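Local coordinates for protein phenol hydroxylase component phN (Pseudomonas stutzeri, PDB 3U52) that probably hydroxylates phenol and related aromatics at a diiron centre, as the iron-bearing component of a multicomponent bacterial monooxygenase, at residues F54-D59 with E233-T238; K70-I75 with S142-H147; R128-M133 with M237-E242; D180-A185 with T192-S197. One frame throughout, in Å; residues are numbered along the deposited sequence.

Interaction 1: F54-D59 with E233-T238; sequences FRLTMD and EARHMT. With FE (Fe (III) ion), chain H.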
# COMPACT_ATOMS: atom_id res chain seq x y z
N PHE A 54 -12.03 -21.02 14.51
CA PHE A 54 -10.98 -20.82 13.50
C PHE A 54 -9.74 -21.46 14.11
O PHE A 54 -9.65 -21.56 15.34
CB PHE A 54 -10.70 -19.33 13.21
CG PHE A 54 -10.75 -18.44 14.43
CD1 PHE A 54 -9.64 -18.27 15.25
CD2 PHE A 54 -11.94 -17.80 14.79
CE1 PHE A 54 -9.74 -17.43 16.42
CE2 PHE A 54 -12.04 -17.01 15.93
CZ PHE A 54 -10.91 -16.82 16.74
N ARG A 55 -8.80 -21.87 13.26
CA ARG A 55 -7.59 -22.56 13.70
C ARG A 55 -6.33 -21.87 13.19
O ARG A 55 -5.68 -22.37 12.28
CB ARG A 55 -7.58 -24.02 13.23
CG ARG A 55 -8.72 -24.87 13.77
CD ARG A 55 -8.72 -26.29 13.24
NE ARG A 55 -9.74 -27.07 13.97
CZ ARG A 55 -11.03 -27.15 13.66
NH1 ARG A 55 -11.85 -27.87 14.41
NH2 ARG A 55 -11.53 -26.52 12.60
N LEU A 56 -5.97 -20.77 13.82
CA LEU A 56 -4.85 -19.95 13.42
C LEU A 56 -3.77 -19.93 14.49
O LEU A 56 -3.95 -19.34 15.56
CB LEU A 56 -5.33 -18.51 13.26
CG LEU A 56 -5.65 -17.87 11.93
CD1 LEU A 56 -6.00 -16.42 12.28
CD2 LEU A 56 -4.46 -17.92 10.98
N THR A 57 -2.64 -20.54 14.22
CA THR A 57 -1.57 -20.45 15.20
C THR A 57 -0.96 -19.04 15.15
O THR A 57 -1.29 -18.27 14.22
CB THR A 57 -0.53 -21.55 15.01
OG1 THR A 57 -0.08 -21.50 13.65
CG2 THR A 57 -1.12 -22.91 15.32
N MET A 58 -0.18 -18.66 16.16
CA MET A 58 0.31 -17.29 16.23
C MET A 58 1.20 -16.90 15.02
O MET A 58 1.12 -15.77 14.56
CB MET A 58 1.03 -16.99 17.54
CG MET A 58 0.09 -16.79 18.72
SD MET A 58 -1.28 -15.66 18.38
CE MET A 58 -0.56 -14.17 17.77
N ASP A 59 2.02 -17.82 14.53
CA ASP A 59 2.93 -17.54 13.39
C ASP A 59 2.11 -17.07 12.18
O ASP A 59 2.41 -16.05 11.60
CB ASP A 59 3.79 -18.79 13.02
CG ASP A 59 2.95 -20.05 12.71
OD1 ASP A 59 2.16 -20.48 13.57
OD2 ASP A 59 3.06 -20.62 11.60
N GLU A 233 -13.77 -10.06 10.61
CA GLU A 233 -15.18 -10.24 11.00
C GLU A 233 -15.71 -11.60 10.69
O GLU A 233 -16.61 -12.04 11.38
CB GLU A 233 -16.13 -9.19 10.38
CG GLU A 233 -15.84 -7.76 10.84
CD GLU A 233 -15.64 -7.62 12.36
OE1 GLU A 233 -14.65 -6.99 12.75
OE2 GLU A 233 -16.44 -8.10 13.19
N ALA A 234 -15.17 -12.24 9.65
CA ALA A 234 -15.47 -13.65 9.41
C ALA A 234 -15.13 -14.52 10.62
O ALA A 234 -15.90 -15.43 10.95
CB ALA A 234 -14.72 -14.16 8.17
N ARG A 235 -14.00 -14.30 11.27
CA ARG A 235 -13.69 -15.05 12.48
C ARG A 235 -14.66 -14.65 13.62
O ARG A 235 -15.05 -15.48 14.45
CB ARG A 235 -12.25 -14.75 12.92
CG ARG A 235 -11.18 -15.27 11.97
CD ARG A 235 -9.84 -15.28 12.70
NE ARG A 235 -9.40 -13.93 13.10
CZ ARG A 235 -8.76 -13.10 12.27
NH1 ARG A 235 -8.48 -13.47 11.03
NH2 ARG A 235 -8.38 -11.90 12.68
N HIS A 236 -14.97 -13.36 13.70
CA HIS A 236 -15.78 -12.86 14.83
C HIS A 236 -17.21 -13.41 14.74
O HIS A 236 -17.80 -13.78 15.76
CB HIS A 236 -15.75 -11.33 14.91
CG HIS A 236 -14.36 -10.80 15.10
ND1 HIS A 236 -14.07 -9.45 15.09
CD2 HIS A 236 -13.18 -11.43 15.27
CE1 HIS A 236 -12.77 -9.28 15.28
NE2 HIS A 236 -12.20 -10.46 15.36
N MET A 237 -17.76 -13.48 13.53
CA MET A 237 -19.08 -14.09 13.33
C MET A 237 -19.10 -15.57 13.67
O MET A 237 -20.08 -16.05 14.23
CB MET A 237 -19.57 -13.93 11.88
CG MET A 237 -19.69 -12.50 11.46
SD MET A 237 -20.21 -12.36 9.72
CE MET A 237 -21.98 -12.61 9.90
N THR A 238 -18.05 -16.31 13.31
CA THR A 238 -17.98 -17.72 13.63
C THR A 238 -17.86 -17.97 15.13
O THR A 238 -18.48 -18.93 15.66
CB THR A 238 -16.84 -18.44 12.88
OG1 THR A 238 -16.82 -18.03 11.50
CG2 THR A 238 -17.12 -19.94 12.95
FE FE H . -15.62 -7.67 15.00
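Phe54 lays one face of its ring over the aliphatic part of Arg235, and that patch is the tight part of the contact. Arg235 CD sits 3.7 Å above the ring plane, displaced toward the rim, in a CH-pi contact 3.9 Å from the centroid of the Phe54 ring. Nearer the helix, Arg235 CB comes to 3.6 Å from Phe54 CD2. The Phe54 torsion chi1 of 38° swings the ring between its own backbone N and carbonyl carbon, and Met133 of helix 125-155 packs on it as well. At its CG-CD bond the Arg235 chain bends (chi3 -63°), and the guanidinium beyond stands 77° to the ring plane; at 6.0 Å from Arg235 CZ to the Phe54 centroid, any cation-pi attraction is weak at most. Leu56 CD1 covers one face of the guanidinium, 4.1 Å from Arg235 NH1. Without the ring, with an alanine here, Arg235 CB and CD would probably lose their cover and the arginine shaft could shift.

The outer side is looser. Arg55 is exposed and packs on Lys11 and Tyr14 of helix 10-16, and Thr238 packs on Pro53, its OG1 bonding back to Ala234 O at 2.8 Å.

Arg235 NH2 forms salt bridges with Asp137 and Asp232, and Asp137 also accepts from His236 NE2. His236 ND1 binds iron at 2.4 Å beside Glu233 and Glu199. The chemistry is consistent with a second-shell chain in which Arg235 holds Asp137 and Asp137 in turn orients the iron-binding His236.

Interaction 2: K70-I75 with S142-H147; sequences KKLYAI and SQTQQH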
# COMPACT_ATOMS: atom_id res chain seq x y z
N LYS A 70 0.49 -3.67 6.13
CA LYS A 70 1.42 -2.99 5.25
C LYS A 70 0.68 -2.39 4.04
O LYS A 70 0.94 -1.27 3.66
CB LYS A 70 2.57 -3.92 4.88
CG LYS A 70 3.71 -3.18 4.09
CD LYS A 70 5.18 -3.53 4.59
CE LYS A 70 5.62 -4.99 4.21
NZ LYS A 70 7.12 -5.17 3.95
N LYS A 71 -0.31 -3.12 3.51
CA LYS A 71 -1.15 -2.64 2.40
C LYS A 71 -2.09 -1.49 2.79
O LYS A 71 -2.17 -0.51 2.05
CB LYS A 71 -1.89 -3.78 1.70
CG LYS A 71 -0.91 -4.80 1.07
CD LYS A 71 -1.57 -5.74 0.05
CE LYS A 71 -2.62 -6.65 0.69
NZ LYS A 71 -2.59 -8.04 0.08
N LEU A 72 -2.72 -1.61 3.97
CA LEU A 72 -3.62 -0.62 4.54
C LEU A 72 -2.93 0.71 4.77
O LEU A 72 -3.45 1.74 4.36
CB LEU A 72 -4.20 -1.14 5.87
CG LEU A 72 -5.20 -0.21 6.60
CD1 LEU A 72 -6.58 -0.43 6.05
CD2 LEU A 72 -5.24 -0.42 8.10
N TYR A 73 -1.77 0.70 5.43
CA TYR A 73 -1.01 1.91 5.70
C TYR A 73 -0.41 2.61 4.48
O TYR A 73 -0.35 3.83 4.43
CB TYR A 73 0.06 1.67 6.78
CG TYR A 73 -0.63 1.67 8.14
CD1 TYR A 73 -0.92 2.87 8.80
CD2 TYR A 73 -1.10 0.48 8.68
CE1 TYR A 73 -1.60 2.86 10.04
CE2 TYR A 73 -1.78 0.46 9.91
CZ TYR A 73 -2.03 1.64 10.58
OH TYR A 73 -2.70 1.64 11.80
N ALA A 74 -0.03 1.82 3.48
CA ALA A 74 0.43 2.37 2.18
C ALA A 74 -0.69 3.18 1.55
O ALA A 74 -0.45 4.25 1.00
CB ALA A 74 0.81 1.25 1.24
N ILE A 75 -1.91 2.64 1.61
CA ILE A 75 -3.09 3.31 1.04
C ILE A 75 -3.41 4.56 1.86
O ILE A 75 -3.72 5.63 1.29
CB ILE A 75 -4.29 2.34 0.94
CG1 ILE A 75 -4.00 1.28 -0.13
CG2 ILE A 75 -5.60 3.07 0.59
CD1 ILE A 75 -4.83 0.01 -0.12
N SER A 142 -9.69 -0.42 16.63
CA SER A 142 -9.59 0.86 17.34
C SER A 142 -8.47 1.80 16.77
O SER A 142 -8.70 2.95 16.44
CB SER A 142 -9.30 0.53 18.82
OG SER A 142 -9.13 1.72 19.54
N GLN A 143 -7.26 1.28 16.70
CA GLN A 143 -6.10 2.07 16.30
C GLN A 143 -6.12 2.41 14.82
O GLN A 143 -5.81 3.54 14.46
CB GLN A 143 -4.83 1.31 16.70
CG GLN A 143 -4.74 1.07 18.23
CD GLN A 143 -3.40 0.49 18.62
OE1 GLN A 143 -2.83 -0.31 17.87
NE2 GLN A 143 -2.88 0.91 19.77
N THR A 144 -6.45 1.46 13.96
CA THR A 144 -6.50 1.75 12.54
C THR A 144 -7.62 2.75 12.18
O THR A 144 -7.47 3.54 11.28
CB THR A 144 -6.64 0.47 11.67
OG1 THR A 144 -7.91 -0.12 11.91
CG2 THR A 144 -5.56 -0.56 11.99
N GLN A 145 -8.74 2.73 12.91
CA GLN A 145 -9.73 3.79 12.80
C GLN A 145 -9.19 5.16 13.20
O GLN A 145 -9.42 6.11 12.48
CB GLN A 145 -11.02 3.41 13.58
CG GLN A 145 -11.72 2.24 12.88
CD GLN A 145 -12.81 1.62 13.71
OE1 GLN A 145 -13.21 2.20 14.71
NE2 GLN A 145 -13.31 0.42 13.30
N GLN A 146 -8.41 5.27 14.29
CA GLN A 146 -7.80 6.56 14.64
C GLN A 146 -6.91 7.04 13.50
O GLN A 146 -6.82 8.25 13.23
CB GLN A 146 -6.93 6.50 15.89
CG GLN A 146 -7.67 6.10 17.15
CD GLN A 146 -8.79 7.05 17.52
OE1 GLN A 146 -8.62 8.28 17.48
NE2 GLN A 146 -9.94 6.49 17.91
N HIS A 147 -6.21 6.10 12.87
CA HIS A 147 -5.28 6.47 11.79
C HIS A 147 -6.06 6.83 10.54
O HIS A 147 -5.70 7.79 9.86
CB HIS A 147 -4.25 5.35 11.57
CG HIS A 147 -3.30 5.20 12.72
ND1 HIS A 147 -2.75 4.01 13.11
CD2 HIS A 147 -2.77 6.13 13.55
CE1 HIS A 147 -1.96 4.19 14.14
NE2 HIS A 147 -1.96 5.47 14.43
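Helices 58-81 and 125-155 run nearly parallel where Tyr73 faces His147, their local axes 18° apart in direction and 11.7 Å apart at closest approach, so side chains must bridge the gap. Tyr73 does so with its full length: its OH meets His147 ND1 in a 2.7 Å hydrogen bond, in which either atom could be the donor. The hydroxyl lies in the plane of the imidazole, at the ring edge, while the two ring planes are turned 70° from each other. In His147, chi1 of -68° sets the ring beside its backbone N, and the turn about chi2 then presents ND1 to the phenol. A phenylalanine in place of Tyr73 would probably leave His147 ND1 without this partner, the imidazole then held at its NE2 end by the backbone of another protein's chain.

Helix 125-155 carries iron ligands of the diiron helical bundle, and helix 58-81 lies outside it, with Lys71, Ala74 and Ile75 packing on the second subunit of the same protein.

Thr144 adds an apolar step beside the bond. Its CG2 touches Tyr73 OH at 3.6 Å and Leu72 CD2 at 3.9 Å, the leucine and threonine crossing at about a right angle. Thr144 OG1 instead bonds to Arg140 O of its own helix.

Interaction 3: R128-M133 with M237-E242; sequences RVACQM and MTLGLE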
# COMPACT_ATOMS: atom_id res chain seq x y z
N ARG A 128 -10.78 -19.44 25.63
CA ARG A 128 -9.85 -18.33 25.98
C ARG A 128 -9.02 -17.85 24.80
O ARG A 128 -8.87 -16.64 24.58
CB ARG A 128 -8.85 -18.75 27.09
CG ARG A 128 -9.53 -18.97 28.51
CD ARG A 128 -8.54 -18.79 29.67
NE ARG A 128 -7.42 -19.73 29.55
CZ ARG A 128 -7.44 -21.00 29.99
NH1 ARG A 128 -6.38 -21.80 29.82
NH2 ARG A 128 -8.51 -21.46 30.63
N VAL A 129 -8.44 -18.78 24.05
CA VAL A 129 -7.69 -18.37 22.85
C VAL A 129 -8.57 -17.63 21.80
O VAL A 129 -8.12 -16.65 21.22
CB VAL A 129 -7.01 -19.57 22.17
CG1 VAL A 129 -6.19 -19.12 20.94
CG2 VAL A 129 -6.09 -20.25 23.16
N ALA A 130 -9.78 -18.11 21.53
CA ALA A 130 -10.66 -17.42 20.54
C ALA A 130 -10.92 -15.99 21.02
O ALA A 130 -10.86 -15.04 20.22
CB ALA A 130 -11.98 -18.16 20.39
N CYS A 131 -11.22 -15.84 22.32
CA CYS A 131 -11.52 -14.51 22.90
C CYS A 131 -10.34 -13.58 22.85
O CYS A 131 -10.50 -12.39 22.61
CB CYS A 131 -12.03 -14.59 24.34
SG CYS A 131 -13.68 -15.29 24.40
N GLN A 132 -9.15 -14.12 23.10
CA GLN A 132 -7.95 -13.29 23.08
C GLN A 132 -7.62 -12.84 21.65
O GLN A 132 -7.10 -11.75 21.46
CB GLN A 132 -6.77 -14.06 23.61
CG GLN A 132 -6.81 -14.29 25.13
CD GLN A 132 -5.61 -15.14 25.58
OE1 GLN A 132 -4.66 -15.35 24.81
NE2 GLN A 132 -5.70 -15.68 26.78
N MET A 133 -7.81 -13.70 20.67
CA MET A 133 -7.54 -13.28 19.28
C MET A 133 -8.55 -12.21 18.86
O MET A 133 -8.17 -11.24 18.21
CB MET A 133 -7.59 -14.44 18.35
CG MET A 133 -6.61 -14.23 17.20
SD MET A 133 -6.54 -15.69 16.08
CE MET A 133 -5.32 -16.66 17.02
N MET A 237 -17.76 -13.48 13.53
CA MET A 237 -19.08 -14.09 13.33
C MET A 237 -19.10 -15.57 13.67
O MET A 237 -20.08 -16.05 14.23
CB MET A 237 -19.57 -13.93 11.88
CG MET A 237 -19.69 -12.50 11.46
SD MET A 237 -20.21 -12.36 9.72
CE MET A 237 -21.98 -12.61 9.90
N THR A 238 -18.05 -16.31 13.31
CA THR A 238 -17.98 -17.72 13.63
C THR A 238 -17.86 -17.97 15.13
O THR A 238 -18.48 -18.93 15.66
CB THR A 238 -16.84 -18.44 12.88
OG1 THR A 238 -16.82 -18.03 11.50
CG2 THR A 238 -17.12 -19.94 12.95
N LEU A 239 -17.09 -17.13 15.83
CA LEU A 239 -17.08 -17.24 17.29
C LEU A 239 -18.51 -17.04 17.86
O LEU A 239 -18.96 -17.83 18.70
CB LEU A 239 -16.01 -16.33 17.94
CG LEU A 239 -16.02 -16.03 19.46
CD1 LEU A 239 -15.87 -17.33 20.26
CD2 LEU A 239 -14.87 -15.09 19.82
N GLY A 240 -19.24 -16.04 17.36
CA GLY A 240 -20.59 -15.73 17.87
C GLY A 240 -21.53 -16.92 17.72
O GLY A 240 -22.30 -17.24 18.63
N LEU A 241 -21.44 -17.58 16.57
CA LEU A 241 -22.25 -18.79 16.26
C LEU A 241 -21.84 -19.95 17.18
O LEU A 241 -22.69 -20.58 17.79
CB LEU A 241 -22.00 -19.21 14.82
CG LEU A 241 -23.09 -19.75 13.89
CD1 LEU A 241 -22.49 -20.83 12.99
CD2 LEU A 241 -24.37 -20.20 14.66
N GLU A 242 -20.53 -20.21 17.31
CA GLU A 242 -20.05 -21.24 18.25
C GLU A 242 -20.54 -21.01 19.67
O GLU A 242 -21.02 -21.96 20.32
CB GLU A 242 -18.50 -21.37 18.23
CG GLU A 242 -17.96 -22.51 19.19
CD GLU A 242 -18.58 -23.95 18.98
OE1 GLU A 242 -19.18 -24.23 17.90
OE2 GLU A 242 -18.45 -24.84 19.88
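Leu239 reaches across to Ala130 because its CG lies trans to the backbone N (chi1 166°), and chi2 of 60° then spreads the two methyls over the facing helix. One branch, CD1, meets Ala130 CB at 4.0 Å. The other, CD2, lies alongside the backbone at the same place, 4.0 Å from Ala130 O and 4.5 Å from Cys131 N. The leucine therefore straddles the alanine position, one methyl on the side chain and one against the peptide that follows.

Ala130 has little to offer but its methyl, and that smallness lets the backbones approach: the CA atoms of Ala130 and Leu239 are 7.2 Å apart. The interface is small and wholly apolar in its side-chain contacts. Cys131 only flanks it, its side chain packing on Leu191 of helix 187-216.

Around this pair the core is filled from other directions. The ring of Phe54 lies against the Ala130 backbone, with Phe54 CZ 3.9 Å from Ala130 CA. Next to Leu239, Gly240 has no side chain to hold off helix 187-216, and its CA comes to 4.0 Å from Ser195 CB. The polar ends nearby look elsewhere: Gln132 NE2 bonds to Gly119 O, and Glu242 OE2 takes the N-H of Glu51.

Leu239 follows the iron ligand His236 by about one helical turn. Helices 125-155 and 220-250, which this contact packs together, both carry iron ligands, as in the four-helix bundle that holds the diiron site in bacterial multicomponent monooxygenases.

Interaction 4: D180-A185 with T192-S197; sequences DDARSA and TAISFS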
# COMPACT_ATOMS: atom_id res chain seq x y z
N ASP A 180 -21.16 -0.42 28.50
CA ASP A 180 -20.98 -0.48 29.98
C ASP A 180 -21.86 -1.59 30.53
O ASP A 180 -21.43 -2.31 31.38
CB ASP A 180 -21.34 0.83 30.66
CG ASP A 180 -20.23 1.87 30.56
OD1 ASP A 180 -19.15 1.59 29.94
OD2 ASP A 180 -20.42 3.00 31.12
N ASP A 181 -23.09 -1.73 30.02
CA ASP A 181 -24.02 -2.79 30.43
C ASP A 181 -23.39 -4.15 30.18
O ASP A 181 -23.29 -4.97 31.10
CB ASP A 181 -25.35 -2.55 29.67
CG ASP A 181 -26.52 -3.44 30.13
OD1 ASP A 181 -26.32 -4.51 30.71
OD2 ASP A 181 -27.67 -3.06 29.82
N ALA A 182 -22.85 -4.37 28.96
CA ALA A 182 -22.20 -5.66 28.64
C ALA A 182 -20.95 -5.94 29.49
O ALA A 182 -20.78 -7.05 29.96
CB ALA A 182 -21.82 -5.72 27.11
N ARG A 183 -20.09 -4.95 29.68
CA ARG A 183 -18.86 -5.18 30.45
C ARG A 183 -19.08 -5.28 32.00
O ARG A 183 -18.28 -5.87 32.72
CB ARG A 183 -17.86 -4.10 30.16
CG ARG A 183 -17.29 -4.16 28.73
CD ARG A 183 -15.95 -3.47 28.74
NE ARG A 183 -16.10 -2.04 28.88
CZ ARG A 183 -15.24 -1.22 29.48
NH1 ARG A 183 -15.50 0.09 29.52
NH2 ARG A 183 -14.15 -1.68 30.08
N SER A 184 -20.18 -4.71 32.50
CA SER A 184 -20.51 -4.93 33.88
C SER A 184 -21.19 -6.27 34.15
O SER A 184 -21.26 -6.71 35.31
CB SER A 184 -21.31 -3.77 34.40
OG SER A 184 -22.54 -3.68 33.73
N ALA A 185 -21.71 -6.89 33.09
CA ALA A 185 -22.38 -8.18 33.15
C ALA A 185 -21.28 -9.26 33.33
O ALA A 185 -20.09 -8.96 33.19
CB ALA A 185 -23.14 -8.42 31.85
N THR A 192 -22.71 -13.41 24.98
CA THR A 192 -24.01 -13.47 24.31
C THR A 192 -24.39 -12.12 23.72
O THR A 192 -24.98 -12.06 22.63
CB THR A 192 -25.11 -14.02 25.25
OG1 THR A 192 -24.75 -15.36 25.63
CG2 THR A 192 -26.48 -14.05 24.53
N ALA A 193 -24.09 -11.05 24.45
CA ALA A 193 -24.40 -9.69 24.02
C ALA A 193 -23.58 -9.31 22.79
O ALA A 193 -24.10 -8.84 21.78
CB ALA A 193 -24.04 -8.72 25.15
N ILE A 194 -22.29 -9.47 22.94
CA ILE A 194 -21.35 -8.90 21.98
C ILE A 194 -20.99 -9.87 20.84
O ILE A 194 -21.10 -9.51 19.65
CB ILE A 194 -20.07 -8.25 22.71
CG1 ILE A 194 -20.51 -7.25 23.80
CG2 ILE A 194 -19.15 -7.55 21.69
CD1 ILE A 194 -21.51 -6.06 23.38
N SER A 195 -20.61 -11.10 21.17
CA SER A 195 -20.23 -12.07 20.14
C SER A 195 -21.44 -12.59 19.35
O SER A 195 -21.43 -12.59 18.12
CB SER A 195 -19.43 -13.23 20.70
OG SER A 195 -18.08 -12.79 20.89
N PHE A 196 -22.50 -13.00 20.05
CA PHE A 196 -23.64 -13.49 19.32
C PHE A 196 -24.55 -12.36 18.79
O PHE A 196 -24.75 -12.26 17.58
CB PHE A 196 -24.39 -14.56 20.11
CG PHE A 196 -25.71 -14.93 19.49
CD1 PHE A 196 -25.76 -15.74 18.38
CD2 PHE A 196 -26.91 -14.39 19.99
CE1 PHE A 196 -26.99 -16.06 17.79
CE2 PHE A 196 -28.14 -14.69 19.38
CZ PHE A 196 -28.18 -15.53 18.31
N SER A 197 -25.06 -11.49 19.66
CA SER A 197 -26.06 -10.49 19.27
C SER A 197 -25.49 -9.38 18.37
O SER A 197 -26.07 -9.05 17.32
CB SER A 197 -26.77 -9.91 20.53
OG SER A 197 -27.39 -10.97 21.28
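Ala182 points its methyl at the second turn of the next helix, where Ile194 and Ala193 receive it. The closest touch is Ala182 CB to Ile194 CD1 at 3.8 Å, and Ile194 CG1 follows at 3.9 Å from the same Ala182 CB, so the alanine rests along the ethyl branch of the isoleucine. Ile194 turns that branch this way with CG1 beside its backbone N (chi1 -52°) and CG2 anti to that N. Ala193 CB touches the methyl beside the isoleucine, 4.2 Å from Ala182 CB. Two alanines facing each other let the backbones come near, with 6.5 Å between the CA atoms of Ala182 and Ala193.

One step out, the receiving helix is not regular: it makes a wider pi-type turn here. Ser197 N bonds to Thr192 O at 3.0 Å, five residues back, and Ser197 OG reaches the same oxygen at 3.0 Å from the opposite face of the carbonyl plane. Thr192 O is therefore gripped twice by one residue. A pi-type stretch in a helix that, like this one with Glu199, supplies an iron ligand is in keeping with this family of hydroxylases.

Salt bridges fix helix 173-184: Asp181 pairs with Arg268, Lys264 and Lys446, while Arg183 NH2 bonds to the chain of another protein.

Helices 173-184 and 187-216 are joined by a very short turn, and this apolar patch closes the corner between them. Trp265 of helix 254-283 packs on Asp181 and Ala193, Tyr115 of helix 105-121 on Ile194, and helix 220-250 on Thr192, Ser195 and Phe196.

From the N terminus, interaction 1 opens first at 54-59, followed by interaction 2 at 70-75 and interaction 3 at 128-133. Interaction 2 closes at 142-147, after interaction 3 has opened, so those two cross, while the loop of interaction 2 lies wholly within that of interaction 1. Interaction 4 then makes a short local loop, 180-185 to 192-197, in series with interaction 2 and within the loops of interactions 1 and 3. Those two end on one shared stretch of helix 220-250 and pack directly on one another. Interactions 3 and 4 meet where helices 187-216 and 220-250 run side by side. Together they tie helices 58-81 and 173-184 to the diiron bundle.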